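Side-chain contacts in thymidylate kinase (Ehrlichia chaffeensis, PDB 3LD9), which probably catalyses the transfer of a phosphate from ATP to dTMP, giving dTDP for both de novo and salvage synthesis of dTTP: residues A[39-44]-A[214-219]; A[61-66]-A[97-102]; A[71-76]-A[86-91]; A[82-87]-A[125-130]; A[118-123]-A[184-189]. All blocks are in the same frame, centred on the assembly; numbering follows the deposited sequence.

How the contacts relate
From the N terminus, helix 34-49 comes first, and contact 1 ties it to helix 208-220 near the C terminus, closing a loop that holds the other four contacts. Contact 2 then joins the start of helix 64-74 to the later part of helix 81-105; within its loop, contact 3 pairs the same two helices around the turn between them. Contact 4 begins on helix 81-105, sharing L86 and F87 with contact 3, and reaches the end of helix 116-126, so its loop crosses that of contact 2. Contact 5 binds helix 116-126 to helix 173-189 and crosses contact 4; the hydrogen bond from Y125 to D185 joins those two.

Contact 1 of 5, residues A[39-44]-A[214-219]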
# COMPACT_ATOMS: atom_id res chain seq x y z
N HIS A 39 9.27 -15.43 15.88
CA HIS A 39 9.97 -14.29 16.51
C HIS A 39 11.34 -14.67 17.06
O HIS A 39 12.32 -13.94 16.87
CB HIS A 39 9.14 -13.65 17.67
CG HIS A 39 8.22 -12.56 17.21
ND1 HIS A 39 6.92 -12.79 16.83
CD2 HIS A 39 8.43 -11.23 17.06
CE1 HIS A 39 6.36 -11.64 16.45
NE2 HIS A 39 7.26 -10.68 16.59
N LEU A 40 11.41 -15.82 17.72
CA LEU A 40 12.65 -16.30 18.32
C LEU A 40 13.71 -16.58 17.26
O LEU A 40 14.86 -16.20 17.42
CB LEU A 40 12.41 -17.55 19.17
CG LEU A 40 11.58 -17.36 20.44
CD1 LEU A 40 11.30 -18.72 21.08
CD2 LEU A 40 12.30 -16.45 21.43
N LEU A 41 13.33 -17.26 16.18
CA LEU A 41 14.27 -17.51 15.10
C LEU A 41 14.74 -16.20 14.44
O LEU A 41 15.92 -16.08 14.07
CB LEU A 41 13.68 -18.45 14.05
CG LEU A 41 14.65 -18.89 12.96
CD1 LEU A 41 15.83 -19.65 13.60
CD2 LEU A 41 13.94 -19.71 11.83
N ALA A 42 13.82 -15.24 14.30
CA ALA A 42 14.16 -13.92 13.73
C ALA A 42 15.24 -13.21 14.56
O ALA A 42 16.18 -12.63 14.03
CB ALA A 42 12.93 -13.03 13.61
N GLU A 43 15.11 -13.28 15.88
CA GLU A 43 16.11 -12.72 16.77
C GLU A 43 17.42 -13.49 16.62
O GLU A 43 18.48 -12.90 16.44
CB GLU A 43 15.64 -12.81 18.20
CG GLU A 43 14.47 -11.90 18.50
CD GLU A 43 13.84 -12.19 19.86
OE1 GLU A 43 12.62 -11.90 20.03
OE2 GLU A 43 14.55 -12.74 20.75
N TYR A 44 17.32 -14.81 16.68
CA TYR A 44 18.50 -15.67 16.55
C TYR A 44 19.31 -15.39 15.25
O TYR A 44 20.54 -15.22 15.28
CB TYR A 44 18.10 -17.15 16.65
CG TYR A 44 19.28 -18.07 16.52
CD1 TYR A 44 20.23 -18.16 17.52
CD2 TYR A 44 19.47 -18.83 15.38
CE1 TYR A 44 21.33 -18.97 17.39
CE2 TYR A 44 20.56 -19.63 15.23
CZ TYR A 44 21.49 -19.70 16.24
OH TYR A 44 22.57 -20.53 16.08
N LEU A 214 15.22 -24.79 20.18
CA LEU A 214 16.48 -25.51 20.02
C LEU A 214 16.36 -26.54 18.88
O LEU A 214 17.29 -26.70 18.11
CB LEU A 214 16.90 -26.20 21.33
CG LEU A 214 17.28 -25.30 22.53
CD1 LEU A 214 17.53 -26.14 23.83
CD2 LEU A 214 18.49 -24.40 22.21
N GLU A 215 15.21 -27.20 18.75
CA GLU A 215 14.98 -28.12 17.62
C GLU A 215 14.99 -27.41 16.28
O GLU A 215 15.52 -27.94 15.30
CB GLU A 215 13.69 -28.94 17.79
CG GLU A 215 13.75 -29.88 18.99
CD GLU A 215 14.69 -31.05 18.77
OE1 GLU A 215 15.57 -31.31 19.61
OE2 GLU A 215 14.56 -31.73 17.75
N VAL A 216 14.41 -26.21 16.24
CA VAL A 216 14.40 -25.38 15.02
C VAL A 216 15.83 -25.00 14.58
O VAL A 216 16.21 -25.12 13.42
CB VAL A 216 13.60 -24.08 15.23
CG1 VAL A 216 13.91 -23.03 14.10
CG2 VAL A 216 12.10 -24.38 15.31
N ILE A 217 16.62 -24.54 15.54
CA ILE A 217 18.00 -24.20 15.28
C ILE A 217 18.77 -25.45 14.82
O ILE A 217 19.62 -25.37 13.94
CB ILE A 217 18.66 -23.62 16.57
CG1 ILE A 217 18.03 -22.25 16.90
CG2 ILE A 217 20.18 -23.54 16.41
CD1 ILE A 217 18.46 -21.62 18.24
N LYS A 218 18.45 -26.60 15.41
CA LYS A 218 19.10 -27.88 15.06
C LYS A 218 18.91 -28.27 13.58
O LYS A 218 19.86 -28.67 12.91
CB LYS A 218 18.61 -29.02 15.95
CG LYS A 218 19.28 -30.36 15.66
CD LYS A 218 18.92 -31.46 16.69
CE LYS A 218 19.35 -32.83 16.17
NZ LYS A 218 19.36 -33.93 17.21
N VAL A 219 17.67 -28.17 13.09
CA VAL A 219 17.41 -28.39 11.66
C VAL A 219 18.26 -27.49 10.76
O VAL A 219 18.73 -27.94 9.73
CB VAL A 219 15.91 -28.22 11.31
CG1 VAL A 219 15.72 -28.11 9.80
CG2 VAL A 219 15.11 -29.38 11.88
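L41 is the first residue of 39-44 to touch 214-219: its two methyls straddle one branch of V216, with CD1 of L41 3.9 Å from CG1 of V216 and CD2 nearly as close. One turn on, Y44 lays its ring against I217. CD1 of I217 stands 3.8 Å from the centroid of the Y44 ring and only 5° off the normal, a CH-pi contact squarely over the face. The rest of the isoleucine follows the ring outward, CG1 over the CD2-CE2 side of the same face and CG2 3.9 Å from OH of Y44. With CG anti to the backbone N (chi1 180°), Y44 swings its ring across to I217. L41 and V216 form the buried half, sharing F26 of strand 22-27 beneath them, and V216 also meets F150 of strand 148-153. Two helices packed side by side on one face of a parallel sheet, the first of them following the predicted ATP-binding loop, are typical of the P-loop kinase fold.

Contact 2 of 5, residues A[61-66]-A[97-102]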
# COMPACT_ATOMS: atom_id res chain seq x y z
N GLY A 61 -1.54 -11.07 6.02
CA GLY A 61 -0.97 -9.79 6.38
C GLY A 61 0.27 -9.50 5.54
O GLY A 61 0.39 -9.97 4.40
N GLY A 62 1.21 -8.74 6.09
CA GLY A 62 2.45 -8.50 5.39
C GLY A 62 2.57 -7.18 4.67
O GLY A 62 3.67 -6.72 4.48
N THR A 63 1.44 -6.60 4.25
CA THR A 63 1.39 -5.27 3.66
C THR A 63 0.28 -4.48 4.34
O THR A 63 -0.58 -5.07 4.99
CB THR A 63 1.10 -5.35 2.14
OG1 THR A 63 -0.28 -5.75 1.93
CG2 THR A 63 2.06 -6.37 1.48
N LEU A 64 0.32 -3.15 4.24
CA LEU A 64 -0.74 -2.35 4.82
C LEU A 64 -2.13 -2.76 4.29
O LEU A 64 -3.07 -2.88 5.05
CB LEU A 64 -0.49 -0.89 4.55
CG LEU A 64 0.76 -0.24 5.15
CD1 LEU A 64 0.72 1.27 4.90
CD2 LEU A 64 0.91 -0.55 6.67
N LEU A 65 -2.25 -3.00 2.98
CA LEU A 65 -3.56 -3.46 2.45
C LEU A 65 -3.98 -4.76 3.08
O LEU A 65 -5.11 -4.87 3.54
CB LEU A 65 -3.53 -3.58 0.93
CG LEU A 65 -4.76 -4.18 0.24
CD1 LEU A 65 -6.02 -3.33 0.52
CD2 LEU A 65 -4.45 -4.34 -1.27
N ASN A 66 -3.07 -5.74 3.12
CA ASN A 66 -3.41 -7.06 3.64
C ASN A 66 -3.78 -7.03 5.12
O ASN A 66 -4.66 -7.78 5.54
CB ASN A 66 -2.27 -8.08 3.46
CG ASN A 66 -2.12 -8.54 2.02
OD1 ASN A 66 -2.95 -8.24 1.17
ND2 ASN A 66 -1.03 -9.27 1.75
N VAL A 97 4.66 -10.67 -3.99
CA VAL A 97 5.24 -9.76 -4.96
C VAL A 97 5.88 -8.53 -4.28
O VAL A 97 6.94 -8.08 -4.69
CB VAL A 97 4.20 -9.32 -6.04
CG1 VAL A 97 4.81 -8.25 -6.96
CG2 VAL A 97 3.79 -10.53 -6.90
N LYS A 98 5.26 -8.01 -3.22
CA LYS A 98 5.76 -6.80 -2.60
C LYS A 98 6.86 -7.04 -1.57
O LYS A 98 7.80 -6.26 -1.52
CB LYS A 98 4.59 -5.95 -2.05
CG LYS A 98 3.76 -5.38 -3.27
CD LYS A 98 2.51 -4.59 -2.89
CE LYS A 98 1.91 -3.81 -4.09
NZ LYS A 98 1.10 -4.64 -5.04
N ILE A 99 6.78 -8.13 -0.81
CA ILE A 99 7.66 -8.32 0.33
C ILE A 99 8.53 -9.53 0.15
O ILE A 99 9.75 -9.42 0.15
CB ILE A 99 6.86 -8.51 1.64
CG1 ILE A 99 5.91 -7.33 1.86
CG2 ILE A 99 7.81 -8.69 2.81
CD1 ILE A 99 6.58 -5.93 1.92
N ILE A 100 7.95 -10.71 -0.03
CA ILE A 100 8.78 -11.91 0.03
C ILE A 100 9.80 -12.01 -1.13
O ILE A 100 11.00 -12.25 -0.91
CB ILE A 100 7.94 -13.19 0.09
CG1 ILE A 100 7.08 -13.19 1.36
CG2 ILE A 100 8.84 -14.40 0.04
CD1 ILE A 100 5.91 -14.23 1.39
N LYS A 101 9.32 -11.88 -2.37
CA LYS A 101 10.21 -12.07 -3.53
C LYS A 101 11.31 -10.99 -3.60
O LYS A 101 12.46 -11.31 -3.88
CB LYS A 101 9.38 -12.14 -4.81
CG LYS A 101 10.15 -12.24 -6.12
CD LYS A 101 10.59 -13.63 -6.41
CE LYS A 101 11.22 -13.74 -7.80
NZ LYS A 101 10.28 -14.22 -8.85
N PRO A 102 10.97 -9.71 -3.39
CA PRO A 102 12.08 -8.77 -3.44
C PRO A 102 13.12 -8.95 -2.32
O PRO A 102 14.29 -8.63 -2.53
CB PRO A 102 11.40 -7.38 -3.36
CG PRO A 102 9.97 -7.61 -3.74
CD PRO A 102 9.65 -9.05 -3.45
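ND2 of N66 is gripped by two carbonyls, donating to O of G61 at 3.1 Å and to O of M91 on helix 81-105. The G61 oxygen lies nearly in the amide plane of N66, while ND2 sits above the plane of that carbonyl. The backbone N of N66 is held as well: OG1 of T63 accepts from it at 3.0 Å and caps the N terminus of helix 64-74. For this, OG1 stands between the backbone N and the carbonyl carbon (chi1 71°), which leaves the methyl CG2 to face helix 81-105. There CG2 of T63 meets CG1 of I99 at 4.0 Å, the two side chains slanting past one another. CG1 of I99 also comes within 3.5 Å of O of G62. F74 of the second subunit packs on I99 too, and K98 reaches E94 by a salt bridge. Polar bonds shape the turn and tie it to helix 81-105 at M91, while the meeting with 97-102 rests on van der Waals packing of one methyl and one carbonyl against I99 and, more loosely, of the T63 methyl against CB of K98.

Contact 3 of 5, residues A[71-76]-A[86-91]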
# COMPACT_ATOMS: atom_id res chain seq x y z
N ASN A 71 -8.26 -7.35 9.02
CA ASN A 71 -9.10 -6.85 10.11
C ASN A 71 -10.56 -6.90 9.74
O ASN A 71 -11.39 -7.24 10.58
CB ASN A 71 -8.73 -5.41 10.50
CG ASN A 71 -7.30 -5.29 11.03
OD1 ASN A 71 -6.69 -6.26 11.44
ND2 ASN A 71 -6.76 -4.08 10.97
N LEU A 72 -10.89 -6.55 8.49
CA LEU A 72 -12.23 -6.76 7.96
C LEU A 72 -12.67 -8.21 8.05
O LEU A 72 -13.81 -8.50 8.47
CB LEU A 72 -12.33 -6.37 6.49
CG LEU A 72 -12.41 -4.89 6.22
CD1 LEU A 72 -12.50 -4.66 4.72
CD2 LEU A 72 -13.64 -4.29 6.99
N LEU A 73 -11.81 -9.11 7.60
CA LEU A 73 -12.21 -10.52 7.52
C LEU A 73 -12.45 -11.02 8.94
O LEU A 73 -13.36 -11.79 9.16
CB LEU A 73 -11.17 -11.39 6.82
CG LEU A 73 -10.97 -11.09 5.32
CD1 LEU A 73 -9.78 -11.88 4.77
CD2 LEU A 73 -12.24 -11.39 4.51
N PHE A 74 -11.67 -10.51 9.88
CA PHE A 74 -11.76 -10.92 11.27
C PHE A 74 -13.11 -10.53 11.90
O PHE A 74 -13.47 -11.10 12.87
CB PHE A 74 -10.56 -10.40 12.09
CG PHE A 74 -10.48 -11.00 13.47
CD1 PHE A 74 -10.36 -12.39 13.63
CD2 PHE A 74 -10.57 -10.19 14.62
CE1 PHE A 74 -10.32 -12.97 14.92
CE2 PHE A 74 -10.52 -10.76 15.91
CZ PHE A 74 -10.39 -12.16 16.06
N LYS A 75 -13.87 -9.62 11.29
CA LYS A 75 -15.21 -9.28 11.76
C LYS A 75 -16.28 -9.80 10.81
O LYS A 75 -17.45 -9.41 10.93
CB LYS A 75 -15.37 -7.75 11.82
CG LYS A 75 -14.48 -7.04 12.82
CD LYS A 75 -15.25 -6.64 14.07
CE LYS A 75 -14.35 -5.88 15.04
NZ LYS A 75 -13.40 -6.78 15.74
N ALA A 76 -15.90 -10.60 9.82
CA ALA A 76 -16.88 -11.05 8.84
C ALA A 76 -17.68 -12.22 9.44
O ALA A 76 -17.12 -13.19 9.92
CB ALA A 76 -16.22 -11.45 7.55
N LEU A 86 -10.12 -17.50 -1.43
CA LEU A 86 -9.68 -16.62 -2.50
C LEU A 86 -9.17 -15.30 -1.94
O LEU A 86 -8.21 -14.73 -2.49
CB LEU A 86 -10.80 -16.42 -3.53
CG LEU A 86 -11.05 -17.72 -4.34
CD1 LEU A 86 -12.48 -17.77 -4.86
CD2 LEU A 86 -10.04 -17.94 -5.48
N PHE A 87 -9.74 -14.81 -0.84
CA PHE A 87 -9.19 -13.58 -0.25
C PHE A 87 -7.76 -13.87 0.19
O PHE A 87 -6.86 -13.06 -0.08
CB PHE A 87 -9.99 -13.04 0.93
CG PHE A 87 -11.17 -12.21 0.53
CD1 PHE A 87 -11.00 -10.99 -0.07
CD2 PHE A 87 -12.45 -12.64 0.82
CE1 PHE A 87 -12.11 -10.20 -0.43
CE2 PHE A 87 -13.55 -11.91 0.47
CZ PHE A 87 -13.39 -10.68 -0.16
N PHE A 88 -7.54 -15.02 0.82
CA PHE A 88 -6.18 -15.36 1.30
C PHE A 88 -5.18 -15.54 0.16
O PHE A 88 -4.01 -15.26 0.32
CB PHE A 88 -6.14 -16.64 2.15
CG PHE A 88 -6.86 -16.55 3.48
CD1 PHE A 88 -7.11 -15.34 4.09
CD2 PHE A 88 -7.27 -17.73 4.10
CE1 PHE A 88 -7.79 -15.30 5.31
CE2 PHE A 88 -7.91 -17.72 5.34
CZ PHE A 88 -8.18 -16.49 5.94
N ILE A 89 -5.65 -16.05 -0.98
CA ILE A 89 -4.79 -16.26 -2.13
C ILE A 89 -4.45 -14.89 -2.77
O ILE A 89 -3.30 -14.62 -3.09
CB ILE A 89 -5.43 -17.28 -3.11
CG1 ILE A 89 -5.52 -18.66 -2.46
CG2 ILE A 89 -4.65 -17.35 -4.39
CD1 ILE A 89 -4.14 -19.39 -2.29
N ALA A 90 -5.43 -14.00 -2.88
CA ALA A 90 -5.16 -12.63 -3.32
C ALA A 90 -4.13 -11.89 -2.44
O ALA A 90 -3.23 -11.24 -2.93
CB ALA A 90 -6.47 -11.83 -3.39
N MET A 91 -4.28 -12.02 -1.14
CA MET A 91 -3.37 -11.36 -0.18
C MET A 91 -1.97 -11.95 -0.28
O MET A 91 -0.96 -11.23 -0.19
CB MET A 91 -3.93 -11.52 1.25
CG MET A 91 -5.23 -10.76 1.46
SD MET A 91 -6.21 -11.25 2.91
CE MET A 91 -5.25 -10.39 4.12
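L73 meets helix 81-105 with both of its methyls. CD2 comes over one face of the F87 ring, 3.9 Å from CD2 of F87. CD1 of L73 lies 4.0 Å from CE1 of F88, meeting that ring obliquely, and the same methyl is 4.0 Å from CB of F87. The leucine therefore enters between two consecutive phenylalanines: CD2 goes to the F87 ring alone, while CD1 is shared by CB of F87, F88 and M91. With CG anti to the carbonyl carbon (chi1 -66°), L73 extends from the last turn of helix 64-74 straight at the other helix.

The sulfur contact completes the set: SD of M91 lies 4.1 Å from CD1 of L73. M91 follows F87 by one helical turn, and its chain bends at the last torsion (chi3 79°), bringing CE back toward helix 64-74, where the methionine also packs on V69 and R70. All these contacts are apolar. N of A76 bonds O of L73 at 2.9 Å as the chain leaves for the connecting loop.

Beyond the pair, L79 of the connecting loop touches L73, and A90 of the third subunit packs on F87. The arrangement is that of a helical hairpin, two consecutive helices joined by a short loop and held together near their turn by a leucine between aromatic side chains.

Contact 4 of 5, residues A[82-87]-A[125-130]; sequences LSELLF and YGQGID
E84 and Q127 face each other through water. Two waters bridge their side chains, each donating to OE1 of the carboxylate and accepting from NE2 of the amide; the two polar ends are not directly bonded. The second water makes the sounder bridge, 2.8 Å from OE1 of E84 and 2.7 Å from NE2 of Q127; the first is 2.7 Å from OE1 of E84, but its bond to the amide is weak. Carboxylate and amide planes stand 77° apart and the two side chains cross at about a right angle. E84 runs out extended beyond CG, whereas Q127 bends at chi2 (-97°), which turns its amide toward the waters.

The apolar part centres on I129. CG2 of I129 touches CD2 of L85 at 4.0 Å, and CD1 of I129 is nearly as close to that same methyl. CD1 also rests on the backbone of L82, 3.9 Å from N of L82. I129 thus fits against the first turn of helix 81-105: CG2 meets the L85 side chain, and CD1 lies between that side chain and the backbone of L82. Nearby, A90 of the third subunit packs on L86.

G128, with its positive phi, carries the chain from helix 116-126 round to I129, and D130 caps the start of helix 131-141. The contact therefore sets the link between those two helices on the first turns of helix 81-105. L85 reaches further in to T119 and Q123 of helix 116-126 and to I134 and L137 of helix 131-141.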
# COMPACT_ATOMS: atom_id res chain seq x y z
N LEU A 82 -15.09 -20.79 0.30
CA LEU A 82 -14.39 -20.56 -0.97
C LEU A 82 -14.00 -19.07 -1.15
O LEU A 82 -12.90 -18.76 -1.59
CB LEU A 82 -15.20 -21.12 -2.15
CG LEU A 82 -14.65 -21.02 -3.57
CD1 LEU A 82 -13.31 -21.80 -3.75
CD2 LEU A 82 -15.69 -21.55 -4.56
N SER A 83 -14.88 -18.16 -0.77
CA SER A 83 -14.55 -16.75 -0.77
C SER A 83 -13.33 -16.51 0.10
O SER A 83 -12.38 -15.81 -0.31
CB SER A 83 -15.75 -15.92 -0.30
OG SER A 83 -15.47 -14.53 -0.34
N GLU A 84 -13.33 -17.10 1.30
CA GLU A 84 -12.26 -16.84 2.26
C GLU A 84 -10.93 -17.33 1.70
O GLU A 84 -9.91 -16.64 1.79
CB GLU A 84 -12.56 -17.48 3.61
CG GLU A 84 -11.46 -17.29 4.69
CD GLU A 84 -11.75 -18.05 5.98
OE1 GLU A 84 -12.52 -18.99 5.95
OE2 GLU A 84 -11.18 -17.72 7.03
N LEU A 85 -10.93 -18.52 1.12
CA LEU A 85 -9.74 -19.03 0.44
C LEU A 85 -9.22 -18.01 -0.60
O LEU A 85 -8.05 -17.70 -0.63
CB LEU A 85 -10.06 -20.36 -0.23
CG LEU A 85 -9.08 -20.86 -1.28
CD1 LEU A 85 -7.73 -21.13 -0.65
CD2 LEU A 85 -9.63 -22.12 -1.91
N LEU A 86 -10.12 -17.50 -1.43
CA LEU A 86 -9.68 -16.62 -2.50
C LEU A 86 -9.17 -15.30 -1.94
O LEU A 86 -8.21 -14.73 -2.49
CB LEU A 86 -10.80 -16.42 -3.53
CG LEU A 86 -11.05 -17.72 -4.34
CD1 LEU A 86 -12.48 -17.77 -4.86
CD2 LEU A 86 -10.04 -17.94 -5.48
N PHE A 87 -9.74 -14.81 -0.84
CA PHE A 87 -9.19 -13.58 -0.25
C PHE A 87 -7.76 -13.87 0.19
O PHE A 87 -6.86 -13.06 -0.08
CB PHE A 87 -9.99 -13.04 0.93
CG PHE A 87 -11.17 -12.21 0.53
CD1 PHE A 87 -11.00 -10.99 -0.07
CD2 PHE A 87 -12.45 -12.64 0.82
CE1 PHE A 87 -12.11 -10.20 -0.43
CE2 PHE A 87 -13.55 -11.91 0.47
CZ PHE A 87 -13.39 -10.68 -0.16
N TYR A 125 -8.42 -29.48 4.25
CA TYR A 125 -8.84 -30.54 5.18
C TYR A 125 -9.96 -30.04 6.09
O TYR A 125 -10.98 -30.70 6.22
CB TYR A 125 -7.66 -31.04 6.00
CG TYR A 125 -6.77 -32.00 5.25
CD1 TYR A 125 -5.92 -31.57 4.24
CD2 TYR A 125 -6.76 -33.36 5.58
CE1 TYR A 125 -5.08 -32.47 3.57
CE2 TYR A 125 -5.92 -34.27 4.91
CZ TYR A 125 -5.10 -33.81 3.90
OH TYR A 125 -4.28 -34.70 3.25
N GLY A 126 -9.76 -28.88 6.70
CA GLY A 126 -10.77 -28.29 7.58
C GLY A 126 -12.12 -28.08 6.90
O GLY A 126 -13.12 -28.71 7.27
N GLN A 127 -12.13 -27.22 5.89
CA GLN A 127 -13.37 -26.82 5.22
C GLN A 127 -13.78 -27.71 4.04
O GLN A 127 -14.85 -27.54 3.50
CB GLN A 127 -13.25 -25.38 4.71
CG GLN A 127 -12.74 -24.38 5.73
CD GLN A 127 -13.84 -23.63 6.40
OE1 GLN A 127 -14.85 -24.23 6.78
NE2 GLN A 127 -13.69 -22.30 6.49
N GLY A 128 -12.94 -28.65 3.62
CA GLY A 128 -13.34 -29.61 2.58
C GLY A 128 -13.09 -29.16 1.15
O GLY A 128 -13.54 -29.81 0.22
N ILE A 129 -12.37 -28.04 0.97
CA ILE A 129 -12.11 -27.56 -0.38
C ILE A 129 -11.02 -28.42 -1.02
O ILE A 129 -10.05 -28.82 -0.38
CB ILE A 129 -11.72 -26.08 -0.43
CG1 ILE A 129 -12.90 -25.24 0.08
CG2 ILE A 129 -11.37 -25.68 -1.86
CD1 ILE A 129 -12.59 -23.84 0.37
N ASP A 130 -11.22 -28.69 -2.30
CA ASP A 130 -10.29 -29.49 -3.08
C ASP A 130 -8.83 -29.06 -2.93
O ASP A 130 -8.44 -27.99 -3.38
CB ASP A 130 -10.71 -29.39 -4.54
CG ASP A 130 -10.22 -30.54 -5.34
OD1 ASP A 130 -8.99 -30.67 -5.53
OD2 ASP A 130 -11.08 -31.33 -5.75
O HOH W 1 -15.14 -19.33 6.59
O HOH W 2 -12.23 -21.33 4.38

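Contact 5 of 5, residues A[118-123]-A[184-189]; sequences STIAYQ and YDIAKK
I186 carries this contact with its terminal methyl, which presses into I120. CD1 of I186 lies 3.6 Å from CG2 of I120 and 3.7 Å from CB of I120, so it meets the branch point of that side chain as well as a methyl. CG1 of I186 follows, 3.9 Å from CG2 of I120. The same CD1 also approaches the main chain, 4.4 Å from N of A121.

Torsions explain how the two isoleucines find each other. I186 is stretched out, with CD1 anti to CA (chi2 169°), and reaches across from helix 173-189. I120 offers its CG2, anti to the backbone N, while its longer branch folds away with chi2 at -79°. I134 and D135 of helix 131-141 pack on I120 as well, and R193 touches I186.

Side-chain hydrogen bonds in the next shell tie helix 116-126 to its surroundings. D185, beside I186, accepts one at OD2 from Y125 one turn beyond A121, linking the helices a second time. Elsewhere on helix 116-126, OG1 of T119 bonds NH1 of R92, and OH of Y122 bonds the backbone N of D30, a residue of the predicted ATP site.

Helix 116-126 thus packs against three others: helix 173-189 meets it through I186 and, further back, through V179 and F183 on A121; helix 131-141 packs on I120; and helix 81-105 meets T119 and Q123.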
# COMPACT_ATOMS: atom_id res chain seq x y z
N SER A 118 -0.71 -23.71 5.75
CA SER A 118 -1.92 -23.39 6.51
C SER A 118 -3.18 -23.47 5.64
O SER A 118 -4.22 -23.94 6.08
CB SER A 118 -1.81 -22.01 7.18
OG SER A 118 -0.95 -22.13 8.35
N THR A 119 -3.06 -23.01 4.40
CA THR A 119 -4.21 -22.95 3.50
C THR A 119 -4.71 -24.32 3.14
O THR A 119 -5.91 -24.55 3.13
CB THR A 119 -3.91 -22.16 2.23
OG1 THR A 119 -3.25 -20.94 2.59
CG2 THR A 119 -5.19 -21.82 1.52
N ILE A 120 -3.81 -25.26 2.87
CA ILE A 120 -4.20 -26.67 2.64
C ILE A 120 -4.84 -27.28 3.89
O ILE A 120 -5.90 -27.94 3.82
CB ILE A 120 -2.97 -27.54 2.23
CG1 ILE A 120 -2.59 -27.24 0.77
CG2 ILE A 120 -3.26 -29.00 2.42
CD1 ILE A 120 -3.49 -27.97 -0.25
N ALA A 121 -4.21 -27.07 5.04
CA ALA A 121 -4.73 -27.65 6.27
C ALA A 121 -6.09 -27.07 6.67
O ALA A 121 -6.99 -27.80 7.01
CB ALA A 121 -3.68 -27.50 7.43
N TYR A 122 -6.23 -25.75 6.63
CA TYR A 122 -7.47 -25.13 7.06
C TYR A 122 -8.54 -25.14 5.97
O TYR A 122 -9.65 -25.63 6.20
CB TYR A 122 -7.24 -23.72 7.57
CG TYR A 122 -6.71 -23.71 8.99
CD1 TYR A 122 -5.34 -23.78 9.26
CD2 TYR A 122 -7.59 -23.69 10.06
CE1 TYR A 122 -4.87 -23.77 10.57
CE2 TYR A 122 -7.14 -23.69 11.36
CZ TYR A 122 -5.79 -23.73 11.62
OH TYR A 122 -5.41 -23.77 12.94
N GLN A 123 -8.23 -24.60 4.78
CA GLN A 123 -9.26 -24.49 3.73
C GLN A 123 -9.57 -25.85 3.09
O GLN A 123 -10.71 -26.10 2.67
CB GLN A 123 -8.85 -23.49 2.64
CG GLN A 123 -9.12 -21.99 3.00
CD GLN A 123 -8.56 -21.61 4.35
OE1 GLN A 123 -7.36 -21.50 4.49
NE2 GLN A 123 -9.42 -21.43 5.35
N TYR A 184 -0.00 -33.22 8.87
CA TYR A 184 0.81 -34.44 8.83
C TYR A 184 0.98 -34.95 7.40
O TYR A 184 2.09 -35.33 7.00
CB TYR A 184 0.21 -35.55 9.70
CG TYR A 184 0.36 -35.35 11.20
CD1 TYR A 184 1.38 -34.56 11.75
CD2 TYR A 184 -0.51 -36.00 12.07
CE1 TYR A 184 1.50 -34.41 13.14
CE2 TYR A 184 -0.39 -35.86 13.44
CZ TYR A 184 0.61 -35.07 13.97
OH TYR A 184 0.69 -34.94 15.33
N ASP A 185 -0.11 -34.96 6.64
CA ASP A 185 -0.03 -35.35 5.23
C ASP A 185 0.88 -34.44 4.42
O ASP A 185 1.60 -34.92 3.56
CB ASP A 185 -1.42 -35.37 4.58
CG ASP A 185 -2.27 -36.50 5.08
OD1 ASP A 185 -1.72 -37.42 5.73
OD2 ASP A 185 -3.49 -36.46 4.84
N ILE A 186 0.86 -33.14 4.68
CA ILE A 186 1.77 -32.21 3.99
C ILE A 186 3.23 -32.58 4.31
O ILE A 186 4.10 -32.59 3.42
CB ILE A 186 1.49 -30.74 4.36
CG1 ILE A 186 0.12 -30.30 3.86
CG2 ILE A 186 2.60 -29.78 3.79
CD1 ILE A 186 -0.31 -28.98 4.41
N ALA A 187 3.50 -32.89 5.59
CA ALA A 187 4.82 -33.27 6.03
C ALA A 187 5.26 -34.54 5.30
O ALA A 187 6.37 -34.59 4.78
CB ALA A 187 4.84 -33.48 7.53
N LYS A 188 4.39 -35.55 5.26
CA LYS A 188 4.65 -36.80 4.54
C LYS A 188 4.82 -36.57 3.03
O LYS A 188 5.69 -37.19 2.42
CB LYS A 188 3.53 -37.84 4.77
N LYS A 189 4.01 -35.69 2.44
CA LYS A 189 4.14 -35.41 1.00
C LYS A 189 5.32 -34.49 0.66
O LYS A 189 5.71 -34.41 -0.51
CB LYS A 189 2.84 -34.83 0.41